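Local coordinates for protein isoflavone reductase (Medicago sativa, PDB 2GAS) that reduces 2'-hydroxyisoflavones with NADPH to chiral isoflavanones, giving the penultimate intermediate of the pterocarpan phytoalexin medicarpin in alfalfa, at residues T1-G9 and A73-A83; L150-L160 and A187-T198. One frame throughout, in Å; residues are numbered along the deposited sequence.

Contact 1: residues T1-G9 and A73-A83; sequences TENKILILG and AIKQVDIVICA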
loop_
_atom_site.group_PDB
_atom_site.type_symbol
_atom_site.label_atom_id
_atom_site.label_comp_id
_atom_site.label_asym_id
_atom_site.label_seq_id
_atom_site.Cartn_x
_atom_site.Cartn_y
_atom_site.Cartn_z
ATOM N N THR A 1 23.022 3.199 -2.825
ATOM C CA THR A 1 22.439 2.912 -4.169
ATOM C C THR A 1 23.035 1.651 -4.793
ATOM O O THR A 1 22.770 1.341 -5.954
ATOM C CB THR A 1 22.666 4.089 -5.141
ATOM O OG1 THR A 1 24.070 4.357 -5.253
ATOM C CG2 THR A 1 21.955 5.336 -4.642
ATOM N N GLU A 2 23.842 0.930 -4.020
ATOM C CA GLU A 2 24.466 -0.299 -4.501
ATOM C C GLU A 2 23.454 -1.444 -4.542
ATOM O O GLU A 2 23.631 -2.416 -5.280
ATOM C CB GLU A 2 25.641 -0.693 -3.594
ATOM C CG GLU A 2 26.889 0.171 -3.746
ATOM C CD GLU A 2 28.034 -0.281 -2.846
ATOM O OE1 GLU A 2 28.322 -1.497 -2.807
ATOM O OE2 GLU A 2 28.654 0.580 -2.184
ATOM N N ASN A 3 22.391 -1.326 -3.754
ATOM C CA ASN A 3 21.371 -2.369 -3.697
ATOM C C ASN A 3 20.598 -2.536 -4.999
ATOM O O ASN A 3 20.024 -1.579 -5.522
ATOM C CB ASN A 3 20.366 -2.087 -2.573
ATOM C CG ASN A 3 21.002 -2.094 -1.202
ATOM O OD1 ASN A 3 21.563 -3.101 -0.770
ATOM N ND2 ASN A 3 20.914 -0.967 -0.505
ATOM N N LYS A 4 20.590 -3.762 -5.516
ATOM C CA LYS A 4 19.853 -4.081 -6.730
ATOM C C LYS A 4 18.456 -4.450 -6.247
ATOM O O LYS A 4 18.296 -5.376 -5.457
ATOM C CB LYS A 4 20.507 -5.261 -7.452
ATOM C CG LYS A 4 21.882 -4.918 -8.026
ATOM C CD LYS A 4 22.549 -6.124 -8.673
ATOM C CE LYS A 4 22.877 -7.196 -7.647
ATOM N NZ LYS A 4 23.619 -8.341 -8.252
ATOM N N ILE A 5 17.455 -3.711 -6.721
ATOM C CA ILE A 5 16.071 -3.912 -6.301
ATOM C C ILE A 5 15.169 -4.517 -7.379
ATOM O O ILE A 5 15.055 -3.982 -8.485
ATOM C CB ILE A 5 15.461 -2.558 -5.839
ATOM C CG1 ILE A 5 16.322 -1.961 -4.722
ATOM C CG2 ILE A 5 14.016 -2.755 -5.350
ATOM C CD1 ILE A 5 15.875 -0.589 -4.255
ATOM N N LEU A 6 14.524 -5.632 -7.038
ATOM C CA LEU A 6 13.614 -6.325 -7.946
ATOM C C LEU A 6 12.177 -6.082 -7.505
ATOM O O LEU A 6 11.827 -6.324 -6.346
ATOM C CB LEU A 6 13.887 -7.832 -7.928
ATOM C CG LEU A 6 12.888 -8.702 -8.700
ATOM C CD1 LEU A 6 12.913 -8.341 -10.182
ATOM C CD2 LEU A 6 13.236 -10.173 -8.500
ATOM N N ILE A 7 11.352 -5.618 -8.433
ATOM C CA ILE A 7 9.951 -5.349 -8.143
ATOM C C ILE A 7 9.038 -6.364 -8.814
ATOM O O ILE A 7 9.041 -6.500 -10.041
ATOM C CB ILE A 7 9.528 -3.938 -8.631
ATOM C CG1 ILE A 7 10.351 -2.865 -7.915
ATOM C CG2 ILE A 7 8.028 -3.733 -8.415
ATOM C CD1 ILE A 7 10.313 -2.977 -6.415
ATOM N N LEU A 8 8.270 -7.086 -8.002
ATOM C CA LEU A 8 7.302 -8.052 -8.512
ATOM C C LEU A 8 5.998 -7.253 -8.610
ATOM O O LEU A 8 5.723 -6.412 -7.748
ATOM C CB LEU A 8 7.163 -9.220 -7.533
ATOM C CG LEU A 8 8.489 -9.840 -7.074
ATOM C CD1 LEU A 8 8.212 -10.955 -6.076
ATOM C CD2 LEU A 8 9.263 -10.375 -8.262
ATOM N N GLY A 9 5.214 -7.501 -9.660
ATOM C CA GLY A 9 3.983 -6.757 -9.887
ATOM C C GLY A 9 4.349 -5.325 -10.265
ATOM O O GLY A 9 3.671 -4.380 -9.870
ATOM N N ALA A 73 15.833 -15.160 -11.192
ATOM C CA ALA A 73 15.700 -13.710 -11.148
ATOM C C ALA A 73 16.195 -13.166 -9.814
ATOM O O ALA A 73 16.965 -12.209 -9.769
ATOM C CB ALA A 73 14.241 -13.315 -11.361
ATOM N N ILE A 74 15.748 -13.792 -8.731
ATOM C CA ILE A 74 16.120 -13.365 -7.388
ATOM C C ILE A 74 17.624 -13.436 -7.120
ATOM O O ILE A 74 18.168 -12.610 -6.386
ATOM C CB ILE A 74 15.347 -14.190 -6.332
ATOM C CG1 ILE A 74 13.851 -13.881 -6.441
ATOM C CG2 ILE A 74 15.857 -13.877 -4.937
ATOM C CD1 ILE A 74 12.969 -14.717 -5.532
ATOM N N LYS A 75 18.299 -14.412 -7.719
ATOM C CA LYS A 75 19.742 -14.544 -7.529
ATOM C C LYS A 75 20.512 -13.354 -8.095
ATOM O O LYS A 75 21.675 -13.130 -7.747
ATOM C CB LYS A 75 20.251 -15.825 -8.194
ATOM C CG LYS A 75 20.031 -17.084 -7.387
ATOM C CD LYS A 75 20.531 -18.297 -8.153
ATOM C CE LYS A 75 20.829 -19.450 -7.220
ATOM N NZ LYS A 75 21.971 -19.114 -6.317
ATOM N N GLN A 76 19.863 -12.581 -8.958
ATOM C CA GLN A 76 20.513 -11.434 -9.579
ATOM C C GLN A 76 20.356 -10.118 -8.822
ATOM O O GLN A 76 20.960 -9.117 -9.195
ATOM C CB GLN A 76 19.985 -11.253 -11.004
ATOM C CG GLN A 76 20.238 -12.441 -11.912
ATOM C CD GLN A 76 19.565 -12.289 -13.262
ATOM O OE1 GLN A 76 19.915 -11.412 -14.052
ATOM N NE2 GLN A 76 18.586 -13.143 -13.529
ATOM N N VAL A 77 19.560 -10.120 -7.756
ATOM C CA VAL A 77 19.321 -8.899 -6.998
ATOM C C VAL A 77 19.604 -9.027 -5.504
ATOM O O VAL A 77 19.965 -10.098 -5.016
ATOM C CB VAL A 77 17.865 -8.429 -7.188
ATOM C CG1 VAL A 77 17.582 -8.209 -8.669
ATOM C CG2 VAL A 77 16.906 -9.472 -6.614
ATOM N N ASP A 78 19.430 -7.919 -4.789
ATOM C CA ASP A 78 19.661 -7.860 -3.348
ATOM C C ASP A 78 18.364 -7.711 -2.554
ATOM O O ASP A 78 18.212 -8.289 -1.481
ATOM C CB ASP A 78 20.560 -6.668 -3.012
ATOM C CG ASP A 78 21.915 -6.748 -3.678
ATOM O OD1 ASP A 78 22.268 -5.814 -4.431
ATOM O OD2 ASP A 78 22.622 -7.742 -3.438
ATOM N N ILE A 79 17.439 -6.920 -3.085
ATOM C CA ILE A 79 16.166 -6.649 -2.424
ATOM C C ILE A 79 14.989 -7.034 -3.309
ATOM O O ILE A 79 14.976 -6.744 -4.505
ATOM C CB ILE A 79 16.071 -5.149 -2.057
ATOM C CG1 ILE A 79 17.243 -4.782 -1.140
ATOM C CG2 ILE A 79 14.733 -4.852 -1.371
ATOM C CD1 ILE A 79 17.339 -3.305 -0.819
ATOM N N VAL A 80 14.007 -7.697 -2.711
ATOM C CA VAL A 80 12.825 -8.143 -3.435
ATOM C C VAL A 80 11.592 -7.470 -2.845
ATOM O O VAL A 80 11.348 -7.543 -1.640
ATOM C CB VAL A 80 12.669 -9.677 -3.331
ATOM C CG1 VAL A 80 11.415 -10.122 -4.060
ATOM C CG2 VAL A 80 13.897 -10.368 -3.903
ATOM N N ILE A 81 10.828 -6.804 -3.701
ATOM C CA ILE A 81 9.618 -6.111 -3.273
ATOM C C ILE A 81 8.397 -6.683 -3.977
ATOM O O ILE A 81 8.311 -6.645 -5.201
ATOM C CB ILE A 81 9.700 -4.607 -3.592
ATOM C CG1 ILE A 81 10.913 -3.999 -2.881
ATOM C CG2 ILE A 81 8.409 -3.912 -3.165
ATOM C CD1 ILE A 81 11.147 -2.528 -3.184
ATOM N N CYS A 82 7.461 -7.227 -3.202
ATOM C CA CYS A 82 6.238 -7.772 -3.784
ATOM C C CYS A 82 5.171 -6.683 -3.711
ATOM O O CYS A 82 4.493 -6.521 -2.692
ATOM C CB CYS A 82 5.781 -9.009 -3.015
ATOM S SG CYS A 82 4.485 -9.903 -3.879
ATOM N N ALA A 83 5.031 -5.929 -4.797
ATOM C CA ALA A 83 4.068 -4.839 -4.854
ATOM C C ALA A 83 2.640 -5.356 -4.860
ATOM O O ALA A 83 2.303 -6.272 -5.617
ATOM C CB ALA A 83 4.325 -3.983 -6.092
HETATM O O HOH W 1 22.801 -10.609 -6.526
#
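Lys4 ties itself to Gln76, Asp78 and Ile79, where the chain leaves a turn and enters strand 79-82, through N, O and NZ. Its backbone N donates to Asp78 OD1 at 2.9 Å, using the carboxylate's anti lone pair in a nearly straight bond (171°), while its carbonyl O accepts from both Asp78 N and Ile79 N. The side chain, bent at chi3 (-66°), brings NZ 2.9 Å from Gln76 O, above the carbonyl plane rather than on a lone pair. A water carries NZ on to Lys75 O. A leucine in its place has no ammonium group, and the turn would probably be less firmly tied to the first strand, with Gln76 O left without that donor.

Beyond this, strands 5-8 and 79-82 run parallel, and the bonds alternate: Leu6 N to Ile79 O, Ile81 N to Leu6 O, Leu8 N to Ile81 O. These are the first and fourth strands of a Rossmann-type sheet, side by side at its middle. The first ends at Gly9, which opens the glycine-rich segment Gly9 to Gly15, which probably binds NADP(+), as in other Rossmann folds; Ala83 N meets Leu8 O at 3.1 Å just before it.

On one face Ile5, Ile7, Ile79 and Ile81 interlock. Ile7 and Ile81 lie side by side, with Ile7 CD1 pressed against Ile81 CB at 3.3 Å, tighter than usual; the Ile7 chain folds at chi2 (-53°), which swings that methyl over its neighbour. Ile5 CG2 meets Ile81 CD1 at 3.6 Å. Helix 15-25 covers this face through Ile18 and Val19.

Leu6, Leu8 and Val80 occupy the other face. Leu6 CB rests on Val77 CG2 at 3.7 Å, the two side chains crossing at about a right angle. Here helix 92-102 packs against Leu8 and Val80 through Ile95 and Ile99.

Contact 2: residues L150-L160 and A187-T198; sequences LCCHAFTGYFL and AYVTEADVGTFT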
loop_
_atom_site.group_PDB
_atom_site.type_symbol
_atom_site.label_atom_id
_atom_site.label_comp_id
_atom_site.label_asym_id
_atom_site.label_seq_id
_atom_site.Cartn_x
_atom_site.Cartn_y
_atom_site.Cartn_z
ATOM N N LEU A 150 5.923 -2.594 4.877
ATOM C CA LEU A 150 5.611 -1.204 4.549
ATOM C C LEU A 150 4.125 -0.947 4.781
ATOM O O LEU A 150 3.281 -1.329 3.979
ATOM C CB LEU A 150 6.000 -0.923 3.094
ATOM C CG LEU A 150 6.205 0.522 2.608
ATOM C CD1 LEU A 150 4.910 1.315 2.741
ATOM C CD2 LEU A 150 7.316 1.180 3.403
ATOM N N CYS A 151 3.815 -0.307 5.903
ATOM C CA CYS A 151 2.436 -0.013 6.273
ATOM C C CYS A 151 2.142 1.448 5.952
ATOM O O CYS A 151 2.372 2.340 6.774
ATOM C CB CYS A 151 2.246 -0.298 7.764
ATOM S SG CYS A 151 2.771 -1.979 8.222
ATOM N N CYS A 152 1.632 1.680 4.746
ATOM C CA CYS A 152 1.344 3.036 4.274
ATOM C C CYS A 152 -0.080 3.498 4.515
ATOM O O CYS A 152 -0.449 4.611 4.141
ATOM C CB CYS A 152 1.656 3.141 2.781
ATOM S SG CYS A 152 0.686 2.005 1.756
ATOM N N HIS A 153 -0.889 2.638 5.122
ATOM C CA HIS A 153 -2.269 2.974 5.407
ATOM C C HIS A 153 -3.115 3.364 4.193
ATOM O O HIS A 153 -3.107 2.648 3.194
ATOM C CB HIS A 153 -2.305 4.029 6.518
ATOM C CG HIS A 153 -1.889 3.477 7.846
ATOM N ND1 HIS A 153 -2.661 2.572 8.540
ATOM C CD2 HIS A 153 -0.731 3.590 8.538
ATOM C CE1 HIS A 153 -1.995 2.144 9.598
ATOM N NE2 HIS A 153 -0.820 2.746 9.619
ATOM N N ALA A 154 -3.809 4.498 4.246
ATOM C CA ALA A 154 -4.719 4.871 3.165
ATOM C C ALA A 154 -4.196 5.614 1.940
ATOM O O ALA A 154 -3.830 6.782 2.020
ATOM C CB ALA A 154 -5.904 5.643 3.754
ATOM N N PHE A 155 -4.192 4.930 0.799
ATOM C CA PHE A 155 -3.753 5.541 -0.456
ATOM C C PHE A 155 -4.761 6.620 -0.830
ATOM O O PHE A 155 -5.970 6.395 -0.753
ATOM C CB PHE A 155 -3.739 4.513 -1.587
ATOM C CG PHE A 155 -2.574 3.579 -1.554
ATOM C CD1 PHE A 155 -1.303 4.020 -1.906
ATOM C CD2 PHE A 155 -2.747 2.246 -1.196
ATOM C CE1 PHE A 155 -0.221 3.146 -1.906
ATOM C CE2 PHE A 155 -1.670 1.366 -1.194
ATOM C CZ PHE A 155 -0.406 1.817 -1.549
ATOM N N THR A 156 -4.272 7.776 -1.263
ATOM C CA THR A 156 -5.166 8.860 -1.654
ATOM C C THR A 156 -6.068 8.454 -2.815
ATOM O O THR A 156 -7.262 8.752 -2.813
ATOM C CB THR A 156 -4.374 10.112 -2.069
ATOM O OG1 THR A 156 -3.342 9.740 -2.992
ATOM C CG2 THR A 156 -3.755 10.782 -0.850
ATOM N N GLY A 157 -5.494 7.763 -3.798
ATOM C CA GLY A 157 -6.261 7.347 -4.957
ATOM C C GLY A 157 -7.353 6.335 -4.680
ATOM O O GLY A 157 -8.224 6.123 -5.520
ATOM N N TYR A 158 -7.312 5.714 -3.504
ATOM C CA TYR A 158 -8.308 4.716 -3.139
ATOM C C TYR A 158 -9.288 5.171 -2.068
ATOM O O TYR A 158 -10.476 4.857 -2.151
ATOM C CB TYR A 158 -7.615 3.433 -2.677
ATOM C CG TYR A 158 -6.968 2.669 -3.806
ATOM C CD1 TYR A 158 -7.744 2.044 -4.781
ATOM C CD2 TYR A 158 -5.579 2.594 -3.920
ATOM C CE1 TYR A 158 -7.156 1.364 -5.845
ATOM C CE2 TYR A 158 -4.979 1.915 -4.981
ATOM C CZ TYR A 158 -5.775 1.303 -5.939
ATOM O OH TYR A 158 -5.194 0.637 -6.994
ATOM N N PHE A 159 -8.797 5.907 -1.072
ATOM C CA PHE A 159 -9.644 6.371 0.026
ATOM C C PHE A 159 -10.070 7.829 -0.061
ATOM O O PHE A 159 -11.257 8.144 -0.001
ATOM C CB PHE A 159 -8.941 6.191 1.377
ATOM C CG PHE A 159 -8.796 4.761 1.816
ATOM C CD1 PHE A 159 -7.819 3.943 1.265
ATOM C CD2 PHE A 159 -9.621 4.245 2.813
ATOM C CE1 PHE A 159 -7.659 2.629 1.701
ATOM C CE2 PHE A 159 -9.470 2.934 3.256
ATOM C CZ PHE A 159 -8.486 2.124 2.698
ATOM N N LEU A 160 -9.089 8.715 -0.182
ATOM C CA LEU A 160 -9.356 10.141 -0.217
ATOM C C LEU A 160 -10.071 10.638 -1.462
ATOM O O LEU A 160 -10.861 11.579 -1.387
ATOM C CB LEU A 160 -8.044 10.910 -0.035
ATOM C CG LEU A 160 -8.169 12.390 0.329
ATOM C CD1 LEU A 160 -9.001 12.532 1.602
ATOM C CD2 LEU A 160 -6.781 12.993 0.529
ATOM N N ALA A 187 -4.732 8.059 8.114
ATOM C CA ALA A 187 -3.446 8.472 7.537
ATOM C C ALA A 187 -3.498 8.296 6.023
ATOM O O ALA A 187 -3.752 7.197 5.534
ATOM C CB ALA A 187 -2.310 7.638 8.138
ATOM N N TYR A 188 -3.267 9.384 5.287
ATOM C CA TYR A 188 -3.321 9.368 3.828
ATOM C C TYR A 188 -1.983 9.667 3.161
ATOM O O TYR A 188 -1.205 10.483 3.647
ATOM C CB TYR A 188 -4.359 10.381 3.336
ATOM C CG TYR A 188 -5.732 10.156 3.913
ATOM C CD1 TYR A 188 -6.107 10.753 5.118
ATOM C CD2 TYR A 188 -6.643 9.311 3.284
ATOM C CE1 TYR A 188 -7.357 10.512 5.684
ATOM C CE2 TYR A 188 -7.898 9.059 3.843
ATOM C CZ TYR A 188 -8.245 9.662 5.042
ATOM O OH TYR A 188 -9.480 9.405 5.609
ATOM N N VAL A 189 -1.737 9.014 2.030
ATOM C CA VAL A 189 -0.491 9.192 1.293
ATOM C C VAL A 189 -0.725 8.863 -0.180
ATOM O O VAL A 189 -1.480 7.941 -0.502
ATOM C CB VAL A 189 0.621 8.274 1.885
ATOM C CG1 VAL A 189 0.200 6.812 1.791
ATOM C CG2 VAL A 189 1.940 8.497 1.165
ATOM N N THR A 190 -0.096 9.612 -1.081
ATOM C CA THR A 190 -0.280 9.344 -2.504
ATOM C C THR A 190 0.502 8.097 -2.905
ATOM O O THR A 190 1.458 7.716 -2.234
ATOM C CB THR A 190 0.198 10.518 -3.390
ATOM O OG1 THR A 190 1.625 10.638 -3.302
ATOM C CG2 THR A 190 -0.439 11.822 -2.936
ATOM N N GLU A 191 0.092 7.464 -4.002
ATOM C CA GLU A 191 0.782 6.269 -4.475
ATOM C C GLU A 191 2.230 6.611 -4.813
ATOM O O GLU A 191 3.141 5.846 -4.507
ATOM C CB GLU A 191 0.091 5.687 -5.713
ATOM C CG GLU A 191 -1.326 5.148 -5.481
ATOM C CD GLU A 191 -2.338 6.247 -5.223
ATOM O OE1 GLU A 191 -2.259 7.294 -5.894
ATOM O OE2 GLU A 191 -3.221 6.062 -4.365
ATOM N N ALA A 192 2.442 7.766 -5.435
ATOM C CA ALA A 192 3.792 8.182 -5.794
ATOM C C ALA A 192 4.679 8.253 -4.553
ATOM O O ALA A 192 5.815 7.765 -4.555
ATOM C CB ALA A 192 3.753 9.546 -6.495
ATOM N N ASP A 193 4.161 8.861 -3.491
ATOM C CA ASP A 193 4.916 8.999 -2.254
ATOM C C ASP A 193 5.172 7.653 -1.587
ATOM O O ASP A 193 6.204 7.463 -0.947
ATOM C CB ASP A 193 4.199 9.951 -1.294
ATOM C CG ASP A 193 4.343 11.411 -1.701
ATOM O OD1 ASP A 193 3.649 12.260 -1.104
ATOM O OD2 ASP A 193 5.153 11.711 -2.613
ATOM N N VAL A 194 4.235 6.718 -1.718
ATOM C CA VAL A 194 4.464 5.404 -1.140
ATOM C C VAL A 194 5.672 4.803 -1.858
ATOM O O VAL A 194 6.497 4.124 -1.244
ATOM C CB VAL A 194 3.230 4.498 -1.294
ATOM C CG1 VAL A 194 3.579 3.054 -0.929
ATOM C CG2 VAL A 194 2.126 5.003 -0.370
ATOM N N GLY A 195 5.789 5.066 -3.156
ATOM C CA GLY A 195 6.938 4.550 -3.882
ATOM C C GLY A 195 8.215 5.126 -3.289
ATOM O O GLY A 195 9.180 4.418 -3.001
ATOM N N THR A 196 8.217 6.434 -3.084
ATOM C CA THR A 196 9.386 7.094 -2.526
ATOM C C THR A 196 9.787 6.559 -1.156
ATOM O O THR A 196 10.957 6.251 -0.926
ATOM C CB THR A 196 9.150 8.603 -2.464
ATOM O OG1 THR A 196 8.869 9.077 -3.788
ATOM C CG2 THR A 196 10.383 9.320 -1.922
ATOM N N PHE A 197 8.823 6.435 -0.248
ATOM C CA PHE A 197 9.118 5.931 1.088
ATOM C C PHE A 197 9.524 4.461 1.094
ATOM O O PHE A 197 10.317 4.029 1.932
ATOM C CB PHE A 197 7.915 6.135 2.013
ATOM C CG PHE A 197 7.763 7.550 2.491
ATOM C CD1 PHE A 197 6.728 8.352 2.024
ATOM C CD2 PHE A 197 8.669 8.082 3.403
ATOM C CE1 PHE A 197 6.599 9.663 2.459
ATOM C CE2 PHE A 197 8.549 9.393 3.846
ATOM C CZ PHE A 197 7.515 10.184 3.374
ATOM N N THR A 198 8.980 3.681 0.167
ATOM C CA THR A 198 9.328 2.269 0.106
ATOM C C THR A 198 10.800 2.117 -0.252
ATOM O O THR A 198 11.509 1.295 0.330
ATOM C CB THR A 198 8.471 1.525 -0.936
ATOM O OG1 THR A 198 7.093 1.601 -0.557
ATOM C CG2 THR A 198 8.876 0.061 -1.027
HETATM O O HOH W 2 -3.576 9.391 -5.695
#
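Ala154 and Phe155 pair in parallel with Tyr188 and Val189, through Ala154 N to Ala187 O, Val189 N to Ala154 O and Thr156 N to Val189 O, the last reaching its acceptor from above the carbonyl plane.

Tyr188 lies against Phe159 and Leu160, at the far end of the short helix 156-160: Phe159 CB meets the ring edge near its plane, 3.9 Å from Tyr188 CE2, and Leu160 CD1 sits over one face. Ala154 CB touches the same ring, and also lies over one face of the Phe159 ring, offset toward the rim. On the other side of the short sheet, Phe155 CE1 presses on Val194 CG2 at 3.4 Å, the side chains crossing at about a right angle; Cys152 CB meets the same methyl at 3.7 Å. The Phe155 side chain also touches Ile14, in the segment that probably binds NADP(+).

Thr190 is the N-cap of helix 191-202, its OG1 accepting from Asp193 N. One residue on, Glu191 bends at chi2 (71°) to bring OE2 within 2.9 Å of Gly157 N, which it meets with its syn lone pair. A water bonds to Thr156 OG1 and donates to Glu191 OE1. One carboxylate thus grips the weakly bonded turn at Gly157 directly and Thr156 through water; these donors, with Glu191's own place in the first turn of helix 191-202, are likely to stabilise its negative charge.

From the N terminus, strand 5-8 leads into the probable NADP(+)-binding segment, and the chain runs through helix 15-25, two further strands and helix 67-74 before strand 79-82 returns beside the first; contact 1 closes that long loop. Contact 2 opens later, well past it, when strand 148-151 gives way to strand 154-155, and closes a shorter loop at 187-198. The two follow in series, neither nesting nor crossing. Their centres lie about 21 Å apart, yet they meet where Ile81 CD1 packs on Thr198 CG2 at 4.1 Å. Contact 1 ties the middle of the Rossmann-type sheet; contact 2 ties strand 154-155 and the short helix 156-160 to strand 185-189 and helix 191-202, which borders helix 15-25.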